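Local coordinates for protein 3-phytase (Klebsiella pneumoniae, PDB 2WNH) that probably removes phosphate from phytate (inositol hexakisphosphate) as a histidine acid phosphatase, at residues E89-R94 and V282-L287; K18-S23 and D272-E277; L216-N221 and G344-R349. The protein carries 3 engineered substitutions. All blocks are in the same frame, centred on the assembly; numbering follows the deposited sequence.

Contacts 1 and 2 share one sheet and lie on the same side of the chain's centre, their own centres about 8 Å apart, whereas contact 3 has its centre about 28 and 29 Å from theirs. All three are largely buried. In contact 1 strands 91-95 and 284-289 pair through backbone hydrogen bonds, with mostly apolar side chains on both faces. Strand 14-24, the other neighbour of 284-289, carries contact 2, where the end of helix 256-274 rests on the sheet through one lysine bond and the contacts of one valine methyl. In contact 3 the end of helix 204-219 meets the short helix 345-349; it alone has a cation-pi stack. Contacts 1 and 3 both border another subunit, contact 2 does not.

Contact 1 of 3, residues E89-R94 and V282-L287; sequences ESIYVR and VRWLLL
The strands within E89-R94 and V282-L287 run parallel, 12° apart in direction over 91-94 and 284-287 and with axes 4.8 Å apart at closest approach, in the central sheet of the alpha/beta domain of the histidine phosphatase fold. Strand 284-289 lies between 91-95 and 14-24, and leads directly into the His-Asp motif of the family. The two strands are bonded as parallel neighbours are: Y92 N donates to W284 O at 3.0 Å, Y92 O receives L286 N, and R94 N reaches L286 O at 2.8 Å. Before the regular pairing begins, R283 N donates to E89 O (2.9 Å), a more bent bond.

On the face carrying I91, V93, W284 and L286, the side chains lie alongside one another and point the same way. The I91 chain is fully extended (chi1 -169°, chi2 172°), which carries its terminal CD1 over one face of the W284 indole, 3.9 Å from the centroid of the six-membered ring, as a CH-pi contact. W284 NE1 is hydrogen-bonded to E21 OE1, so the ring that receives the methyl group is also tied to strand 14-24. Helix 99-112 packs against this face through I91, V93 and L286.

The face of Y92, R94, L285 and L287 is mixed. L285 CD1 meets the phenol of Y92 at its edge, close to the ring plane, while the ring stacks with H121 and its OH hydrogen-bonds to L404 N. R94 sends its guanidinium away from L287 to a salt bridge with D128, leaving its aliphatic root to do the packing. Helix 256-274 lies against L287, whose CD2 sits 3.9 Å from R94 CB.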
loop_
_atom_site.group_PDB
_atom_site.type_symbol
_atom_site.label_atom_id
_atom_site.label_comp_id
_atom_site.label_asym_id
_atom_site.label_seq_id
_atom_site.Cartn_x
_atom_site.Cartn_y
_atom_site.Cartn_z
ATOM N N GLU B 89 -23.196 -2.441 -10.665
ATOM C CA GLU B 89 -23.256 -1.434 -11.739
ATOM C C GLU B 89 -21.941 -1.226 -12.530
ATOM O O GLU B 89 -21.952 -0.675 -13.635
ATOM C CB GLU B 89 -23.769 -0.121 -11.136
ATOM C CG GLU B 89 -24.137 0.965 -12.133
ATOM C CD GLU B 89 -24.578 2.247 -11.428
ATOM O OE1 GLU B 89 -24.805 2.222 -10.190
ATOM O OE2 GLU B 89 -24.688 3.273 -12.123
ATOM N N SER B 90 -20.820 -1.689 -11.979
ATOM C CA SER B 90 -19.509 -1.436 -12.549
ATOM C C SER B 90 -19.232 -2.384 -13.714
ATOM O O SER B 90 -18.731 -1.955 -14.743
ATOM C CB SER B 90 -18.403 -1.651 -11.513
ATOM O OG SER B 90 -18.547 -0.815 -10.373
ATOM N N ILE B 91 -19.484 -3.677 -13.500
ATOM C CA ILE B 91 -19.058 -4.715 -14.457
ATOM C C ILE B 91 -19.978 -5.930 -14.419
ATOM O O ILE B 91 -20.537 -6.279 -13.361
ATOM C CB ILE B 91 -17.572 -5.137 -14.206
ATOM C CG1 ILE B 91 -16.990 -6.014 -15.357
ATOM C CG2 ILE B 91 -17.396 -5.797 -12.822
ATOM C CD1 ILE B 91 -15.505 -6.242 -15.200
ATOM N N TYR B 92 -20.148 -6.548 -15.589
ATOM C CA TYR B 92 -20.752 -7.879 -15.693
ATOM C C TYR B 92 -19.824 -8.706 -16.548
ATOM O O TYR B 92 -19.491 -8.302 -17.671
ATOM C CB TYR B 92 -22.171 -7.851 -16.301
ATOM C CG TYR B 92 -22.841 -9.207 -16.292
ATOM C CD1 TYR B 92 -23.440 -9.708 -15.131
ATOM C CD2 TYR B 92 -22.856 -10.012 -17.439
ATOM C CE1 TYR B 92 -24.043 -10.980 -15.119
ATOM C CE2 TYR B 92 -23.465 -11.264 -17.430
ATOM C CZ TYR B 92 -24.048 -11.739 -16.275
ATOM O OH TYR B 92 -24.625 -13.006 -16.297
ATOM N N VAL B 93 -19.397 -9.846 -16.004
ATOM C CA VAL B 93 -18.461 -10.728 -16.720
ATOM C C VAL B 93 -19.137 -12.026 -17.104
ATOM O O VAL B 93 -19.639 -12.764 -16.239
ATOM C CB VAL B 93 -17.196 -11.028 -15.872
ATOM C CG1 VAL B 93 -16.216 -11.871 -16.675
ATOM C CG2 VAL B 93 -16.525 -9.710 -15.411
ATOM N N ARG B 94 -19.160 -12.303 -18.411
ATOM C CA ARG B 94 -19.729 -13.543 -18.930
ATOM C C ARG B 94 -18.648 -14.311 -19.716
ATOM O O ARG B 94 -18.139 -13.831 -20.726
ATOM C CB ARG B 94 -20.943 -13.227 -19.820
ATOM C CG ARG B 94 -21.582 -14.495 -20.411
ATOM C CD ARG B 94 -23.012 -14.243 -20.837
ATOM N NE ARG B 94 -23.539 -15.330 -21.671
ATOM C CZ ARG B 94 -24.812 -15.401 -22.023
ATOM N NH1 ARG B 94 -25.667 -14.483 -21.555
ATOM N NH2 ARG B 94 -25.237 -16.379 -22.824
ATOM N N VAL B 282 -24.540 -1.797 -16.940
ATOM C CA VAL B 282 -23.202 -1.828 -16.338
ATOM C C VAL B 282 -22.241 -0.886 -17.085
ATOM O O VAL B 282 -22.481 -0.542 -18.236
ATOM C CB VAL B 282 -22.606 -3.276 -16.309
ATOM C CG1 VAL B 282 -23.401 -4.173 -15.343
ATOM C CG2 VAL B 282 -22.533 -3.865 -17.715
ATOM N N ARG B 283 -21.156 -0.473 -16.433
ATOM C CA ARG B 283 -20.146 0.371 -17.096
ATOM C C ARG B 283 -19.267 -0.406 -18.074
ATOM O O ARG B 283 -18.773 0.155 -19.044
ATOM C CB ARG B 283 -19.246 1.053 -16.057
ATOM C CG ARG B 283 -20.003 2.021 -15.113
ATOM C CD ARG B 283 -20.575 3.217 -15.890
ATOM N NE ARG B 283 -21.475 4.083 -15.099
ATOM C CZ ARG B 283 -21.116 5.197 -14.446
ATOM N NH1 ARG B 283 -19.850 5.622 -14.414
ATOM N NH2 ARG B 283 -22.053 5.897 -13.809
ATOM N N TRP B 284 -19.058 -1.690 -17.773
ATOM C CA TRP B 284 -18.138 -2.561 -18.522
ATOM C C TRP B 284 -18.752 -3.956 -18.653
ATOM O O TRP B 284 -19.001 -4.625 -17.645
ATOM C CB TRP B 284 -16.793 -2.558 -17.768
ATOM C CG TRP B 284 -15.651 -3.322 -18.313
ATOM C CD1 TRP B 284 -15.534 -3.957 -19.532
ATOM C CD2 TRP B 284 -14.412 -3.527 -17.625
ATOM N NE1 TRP B 284 -14.278 -4.565 -19.620
ATOM C CE2 TRP B 284 -13.583 -4.311 -18.460
ATOM C CE3 TRP B 284 -13.924 -3.110 -16.372
ATOM C CZ2 TRP B 284 -12.274 -4.692 -18.085
ATOM C CZ3 TRP B 284 -12.618 -3.487 -15.994
ATOM C CH2 TRP B 284 -11.820 -4.287 -16.849
ATOM N N LEU B 285 -19.022 -4.373 -19.905
ATOM C CA LEU B 285 -19.491 -5.728 -20.200
ATOM C C LEU B 285 -18.268 -6.435 -20.725
ATOM O O LEU B 285 -17.655 -5.987 -21.690
ATOM C CB LEU B 285 -20.576 -5.713 -21.282
ATOM C CG LEU B 285 -21.143 -7.074 -21.728
ATOM C CD1 LEU B 285 -21.825 -7.785 -20.555
ATOM C CD2 LEU B 285 -22.141 -6.858 -22.918
ATOM N N LEU B 286 -17.908 -7.514 -20.050
ATOM C CA LEU B 286 -16.698 -8.253 -20.387
ATOM C C LEU B 286 -17.095 -9.698 -20.721
ATOM O O LEU B 286 -17.647 -10.428 -19.877
ATOM C CB LEU B 286 -15.697 -8.188 -19.218
ATOM C CG LEU B 286 -14.472 -9.098 -19.329
ATOM C CD1 LEU B 286 -13.674 -8.742 -20.588
ATOM C CD2 LEU B 286 -13.551 -8.990 -18.093
ATOM N N LEU B 287 -16.819 -10.071 -21.971
ATOM C CA LEU B 287 -17.101 -11.393 -22.518
ATOM C C LEU B 287 -15.772 -12.090 -22.783
ATOM O O LEU B 287 -14.866 -11.512 -23.375
ATOM C CB LEU B 287 -17.859 -11.264 -23.840
ATOM C CG LEU B 287 -19.106 -10.371 -23.842
ATOM C CD1 LEU B 287 -19.706 -10.353 -25.256
ATOM C CD2 LEU B 287 -20.129 -10.858 -22.827
#

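Contact 2 of 3, residues K18-S23 and D272-E277; sequences KVVELS and DGVKPE
The peptide group joining G273 to V274 is the flat element of this contact: V20 CG2 lies over one of its faces, 3.6 Å from G273 C and 3.6 Å from V274 N, while the ammonium of K18 meets it at the carbonyl end. K18 NZ donates to G273 O at 2.8 Å, approaching almost straight down the carbonyl bond, with a C=O...N angle of 165°. Methyl and ammonium thus share one peptide, the first using its face and the second its oxygen.

The lysine gets there by folding. Its chain is bent at chi2 (57°) and again at chi4 (-74°), which turns NZ back toward the helix end. The same NZ also donates to a water at 3.0 Å, and that water in turn donates to K275 O at 2.7 Å, so a single side chain spans two carbonyl groups where helix 256-274 gives way to the following loop. Beside it, V20 CG2 touches V274 CB at 3.9 Å. V274 continues the packing onto F381 and I385 of helix 381-388, and its carbonyl oxygen accepts a bond from R325 NH1.

In the fold, this is where a helix layer meets the sheet: strand 14-24 is hydrogen-bonded to 284-289 on one flank and to 320-328 on the other, and leads into the Arg-His-Gly motif of the family. A positive charge placed at the carbonyl end of a helix should interact favourably with the helix dipole; G273 O and the water give the buried ammonium two polar partners, and K275 O is reached through the water.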
loop_
_atom_site.group_PDB
_atom_site.type_symbol
_atom_site.label_atom_id
_atom_site.label_comp_id
_atom_site.label_asym_id
_atom_site.label_seq_id
_atom_site.Cartn_x
_atom_site.Cartn_y
_atom_site.Cartn_z
ATOM N N LYS B 18 -19.374 3.655 -21.636
ATOM C CA LYS B 18 -19.633 2.216 -21.663
ATOM C C LYS B 18 -18.526 1.515 -22.419
ATOM O O LYS B 18 -18.073 2.005 -23.449
ATOM C CB LYS B 18 -20.984 1.923 -22.347
ATOM C CG LYS B 18 -21.385 0.433 -22.478
ATOM C CD LYS B 18 -21.428 -0.260 -21.146
ATOM C CE LYS B 18 -21.972 -1.683 -21.253
ATOM N NZ LYS B 18 -23.461 -1.715 -21.471
ATOM N N VAL B 19 -18.088 0.382 -21.875
ATOM C CA VAL B 19 -17.145 -0.501 -22.546
ATOM C C VAL B 19 -17.798 -1.863 -22.766
ATOM O O VAL B 19 -18.409 -2.439 -21.857
ATOM C CB VAL B 19 -15.854 -0.709 -21.686
ATOM C CG1 VAL B 19 -14.889 -1.673 -22.397
ATOM C CG2 VAL B 19 -15.126 0.624 -21.392
ATOM N N VAL B 20 -17.663 -2.390 -23.990
ATOM C CA VAL B 20 -18.013 -3.789 -24.266
ATOM C C VAL B 20 -16.750 -4.444 -24.800
ATOM O O VAL B 20 -16.177 -3.973 -25.789
ATOM C CB VAL B 20 -19.156 -3.912 -25.332
ATOM C CG1 VAL B 20 -19.357 -5.368 -25.781
ATOM C CG2 VAL B 20 -20.454 -3.334 -24.775
ATOM N N GLU B 21 -16.311 -5.505 -24.132
ATOM C CA GLU B 21 -15.055 -6.159 -24.489
ATOM C C GLU B 21 -15.219 -7.668 -24.697
ATOM O O GLU B 21 -15.906 -8.356 -23.901
ATOM C CB GLU B 21 -14.034 -5.904 -23.377
ATOM C CG GLU B 21 -12.655 -6.498 -23.629
ATOM C CD GLU B 21 -11.614 -5.957 -22.665
ATOM O OE1 GLU B 21 -11.993 -5.477 -21.590
ATOM O OE2 GLU B 21 -10.415 -5.963 -23.018
ATOM N N LEU B 22 -14.600 -8.150 -25.783
ATOM C CA LEU B 22 -14.551 -9.572 -26.127
ATOM C C LEU B 22 -13.090 -10.014 -26.107
ATOM O O LEU B 22 -12.330 -9.679 -27.018
ATOM C CB LEU B 22 -15.175 -9.818 -27.525
ATOM C CG LEU B 22 -15.129 -11.288 -28.020
ATOM C CD1 LEU B 22 -15.935 -12.236 -27.101
ATOM C CD2 LEU B 22 -15.602 -11.413 -29.475
ATOM N N SER B 23 -12.729 -10.803 -25.096
ATOM C CA SER B 23 -11.366 -11.236 -24.856
ATOM C C SER B 23 -11.186 -12.686 -25.273
ATOM O O SER B 23 -12.093 -13.497 -25.075
ATOM C CB SER B 23 -11.065 -11.151 -23.358
ATOM O OG SER B 23 -9.725 -11.558 -23.067
ATOM N N ASP B 272 -25.678 -4.288 -29.453
ATOM C CA ASP B 272 -26.775 -3.969 -28.541
ATOM C C ASP B 272 -26.219 -3.612 -27.164
ATOM O O ASP B 272 -26.733 -2.711 -26.497
ATOM C CB ASP B 272 -27.729 -5.156 -28.433
ATOM C CG ASP B 272 -28.706 -5.218 -29.599
ATOM O OD1 ASP B 272 -28.751 -4.257 -30.409
ATOM O OD2 ASP B 272 -29.449 -6.219 -29.689
ATOM N N GLY B 273 -25.151 -4.296 -26.755
ATOM C CA GLY B 273 -24.572 -4.032 -25.437
ATOM C C GLY B 273 -23.922 -2.658 -25.287
ATOM O O GLY B 273 -23.794 -2.157 -24.176
ATOM N N VAL B 274 -23.467 -2.056 -26.388
ATOM C CA VAL B 274 -22.772 -0.758 -26.348
ATOM C C VAL B 274 -23.744 0.407 -26.541
ATOM O O VAL B 274 -23.396 1.570 -26.363
ATOM C CB VAL B 274 -21.572 -0.697 -27.359
ATOM C CG1 VAL B 274 -22.074 -0.429 -28.804
ATOM C CG2 VAL B 274 -20.543 0.350 -26.909
ATOM N N LYS B 275 -24.968 0.073 -26.939
ATOM C CA LYS B 275 -26.025 1.051 -27.054
ATOM C C LYS B 275 -26.548 1.444 -25.685
ATOM O O LYS B 275 -26.502 0.643 -24.735
ATOM C CB LYS B 275 -27.163 0.501 -27.902
ATOM C CG LYS B 275 -26.849 0.476 -29.363
ATOM C CD LYS B 275 -28.004 -0.129 -30.115
ATOM C CE LYS B 275 -27.584 -0.435 -31.530
ATOM N NZ LYS B 275 -28.212 -1.703 -31.987
ATOM N N PRO B 276 -27.040 2.689 -25.559
ATOM C CA PRO B 276 -27.688 3.002 -24.304
ATOM C C PRO B 276 -28.888 2.065 -24.104
ATOM O O PRO B 276 -29.370 1.439 -25.046
ATOM C CB PRO B 276 -28.130 4.460 -24.499
ATOM C CG PRO B 276 -27.183 5.002 -25.520
ATOM C CD PRO B 276 -27.025 3.846 -26.472
ATOM N N GLU B 277 -29.314 1.928 -22.868
ATOM C CA GLU B 277 -30.496 1.130 -22.525
ATOM C C GLU B 277 -30.234 -0.390 -22.583
ATOM O O GLU B 277 -31.161 -1.186 -22.510
ATOM C CB GLU B 277 -31.758 1.557 -23.328
ATOM C CG GLU B 277 -31.853 3.058 -23.778
ATOM C CD GLU B 277 -31.570 4.127 -22.674
ATOM O OE1 GLU B 277 -31.345 3.796 -21.481
ATOM O OE2 GLU B 277 -31.579 5.335 -23.025
HETATM O O HOH W 1 -24.925 0.605 -22.572
#

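Contact 3 of 3, residues L216-N221 and G344-R349; sequences LGWSEN and GLDDLR
R349 NH1 donates to W218 O at 3.0 Å, in the carbonyl plane and on a lone pair, at the Schellman motif that closes helix 204-219. The same oxygen also accepts a hydrogen bond from N221 N; N221, with positive phi, is the first residue past the helix. The arginine thus adds a second donor to a carbonyl of the last turn. A weak, bent hydrogen bond runs from W218 NE1 to D346 OD1 (3.1 Å), which reaches the indole at its edge.

Around these bonds the guanidinium of R349 has a partner on each face. It lies on the six-membered ring of W218 as a cation-pi stack, centres 4.3 Å apart and planes 25° apart, and R349 CD sits over the five-membered ring. R349 is extended from CG to NE, which carries CZ out across the indole. N221 OD1 lies above the opposite face, 3.4 Å from R349 CZ, the amide nearly perpendicular to the guanidinium. That oxygen is hydrogen-bonded to G117 N of the third subunit, and R349 NE to G115 O there, while R349 NH2 goes to L222 O.

Further out, L345 CB touches W218 CD1, and L348 CD1 lies 3.9 Å from S219 OG, a hydroxyl hydrogen-bonded to R215 O.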
loop_
_atom_site.group_PDB
_atom_site.type_symbol
_atom_site.label_atom_id
_atom_site.label_comp_id
_atom_site.label_asym_id
_atom_site.label_seq_id
_atom_site.Cartn_x
_atom_site.Cartn_y
_atom_site.Cartn_z
ATOM N N LEU B 216 2.193 -20.163 -28.710
ATOM C CA LEU B 216 1.783 -20.286 -27.295
ATOM C C LEU B 216 2.952 -20.708 -26.394
ATOM O O LEU B 216 3.157 -20.100 -25.335
ATOM C CB LEU B 216 0.583 -21.246 -27.142
ATOM C CG LEU B 216 -0.753 -20.709 -27.684
ATOM C CD1 LEU B 216 -1.765 -21.834 -27.805
ATOM C CD2 LEU B 216 -1.288 -19.554 -26.837
ATOM N N GLY B 217 3.746 -21.698 -26.818
ATOM C CA GLY B 217 4.969 -22.077 -26.062
ATOM C C GLY B 217 6.012 -20.965 -25.888
ATOM O O GLY B 217 6.647 -20.879 -24.811
ATOM N N TRP B 218 6.205 -20.143 -26.934
ATOM C CA TRP B 218 7.043 -18.932 -26.854
ATOM C C TRP B 218 6.476 -17.996 -25.790
ATOM O O TRP B 218 7.180 -17.531 -24.881
ATOM C CB TRP B 218 7.130 -18.172 -28.198
ATOM C CG TRP B 218 8.054 -16.964 -28.073
ATOM C CD1 TRP B 218 7.699 -15.662 -27.806
ATOM C CD2 TRP B 218 9.488 -16.985 -28.125
ATOM N NE1 TRP B 218 8.829 -14.873 -27.711
ATOM C CE2 TRP B 218 9.938 -15.659 -27.918
ATOM C CE3 TRP B 218 10.437 -17.998 -28.365
ATOM C CZ2 TRP B 218 11.306 -15.317 -27.916
ATOM C CZ3 TRP B 218 11.807 -17.654 -28.364
ATOM C CH2 TRP B 218 12.219 -16.323 -28.143
ATOM N N SER B 219 5.185 -17.717 -25.924
ATOM C CA SER B 219 4.498 -16.755 -25.058
ATOM C C SER B 219 4.487 -17.202 -23.601
ATOM O O SER B 219 4.494 -16.353 -22.685
ATOM C CB SER B 219 3.062 -16.562 -25.548
ATOM O OG SER B 219 3.074 -16.104 -26.891
ATOM N N GLU B 220 4.457 -18.517 -23.409
ATOM C CA GLU B 220 4.491 -19.194 -22.101
ATOM C C GLU B 220 5.823 -19.038 -21.349
ATOM O O GLU B 220 5.904 -19.297 -20.145
ATOM C CB GLU B 220 4.201 -20.704 -22.315
ATOM C CG GLU B 220 4.319 -21.629 -21.078
ATOM C CD GLU B 220 3.133 -21.500 -20.117
ATOM O OE1 GLU B 220 2.285 -20.618 -20.310
ATOM O OE2 GLU B 220 3.042 -22.308 -19.154
ATOM N N ASN B 221 6.879 -18.671 -22.066
ATOM C CA ASN B 221 8.239 -18.792 -21.495
ATOM C C ASN B 221 8.667 -20.254 -21.208
ATOM O O ASN B 221 9.360 -20.544 -20.206
ATOM C CB ASN B 221 8.413 -17.887 -20.243
ATOM C CG ASN B 221 9.885 -17.656 -19.890
ATOM O OD1 ASN B 221 10.761 -17.745 -20.761
ATOM N ND2 ASN B 221 10.167 -17.372 -18.611
ATOM N N GLY B 344 2.751 -7.864 -27.375
ATOM C CA GLY B 344 3.766 -8.500 -28.254
ATOM C C GLY B 344 4.328 -9.814 -27.710
ATOM O O GLY B 344 4.165 -10.148 -26.532
ATOM N N LEU B 345 4.988 -10.575 -28.592
ATOM C CA LEU B 345 5.489 -11.901 -28.246
ATOM C C LEU B 345 6.485 -11.881 -27.080
ATOM O O LEU B 345 6.394 -12.712 -26.167
ATOM C CB LEU B 345 6.166 -12.532 -29.472
ATOM C CG LEU B 345 5.199 -13.025 -30.540
ATOM C CD1 LEU B 345 5.957 -13.140 -31.865
ATOM C CD2 LEU B 345 4.572 -14.348 -30.149
ATOM N N ASP B 346 7.441 -10.963 -27.120
ATOM C CA ASP B 346 8.432 -10.940 -26.036
ATOM C C ASP B 346 7.836 -10.400 -24.732
ATOM O O ASP B 346 8.209 -10.859 -23.655
ATOM C CB ASP B 346 9.728 -10.215 -26.438
ATOM C CG ASP B 346 10.666 -11.111 -27.257
ATOM O OD1 ASP B 346 10.565 -12.369 -27.158
ATOM O OD2 ASP B 346 11.482 -10.547 -28.003
ATOM N N ASP B 347 6.896 -9.463 -24.834
ATOM C CA ASP B 347 6.215 -8.918 -23.642
ATOM C C ASP B 347 5.437 -10.017 -22.905
ATOM O O ASP B 347 5.445 -10.065 -21.662
ATOM C CB ASP B 347 5.326 -7.722 -24.017
ATOM C CG ASP B 347 6.135 -6.408 -24.148
ATOM O OD1 ASP B 347 7.367 -6.395 -23.892
ATOM O OD2 ASP B 347 5.537 -5.385 -24.489
ATOM N N LEU B 348 4.794 -10.911 -23.662
ATOM C CA LEU B 348 4.081 -12.052 -23.068
ATOM C C LEU B 348 5.082 -13.003 -22.429
ATOM O O LEU B 348 4.903 -13.404 -21.290
ATOM C CB LEU B 348 3.261 -12.798 -24.127
ATOM C CG LEU B 348 2.022 -12.033 -24.573
ATOM C CD1 LEU B 348 1.465 -12.680 -25.854
ATOM C CD2 LEU B 348 0.935 -11.961 -23.491
ATOM N N ARG B 349 6.151 -13.336 -23.166
ATOM C CA ARG B 349 7.167 -14.244 -22.657
ATOM C C ARG B 349 7.777 -13.722 -21.354
ATOM O O ARG B 349 8.031 -14.504 -20.429
ATOM C CB ARG B 349 8.261 -14.468 -23.708
ATOM C CG ARG B 349 9.271 -15.554 -23.314
ATOM C CD ARG B 349 10.174 -15.921 -24.479
ATOM N NE ARG B 349 11.182 -16.914 -24.088
ATOM C CZ ARG B 349 11.012 -18.236 -24.091
ATOM N NH1 ARG B 349 9.858 -18.778 -24.481
ATOM N NH2 ARG B 349 12.024 -19.034 -23.723
#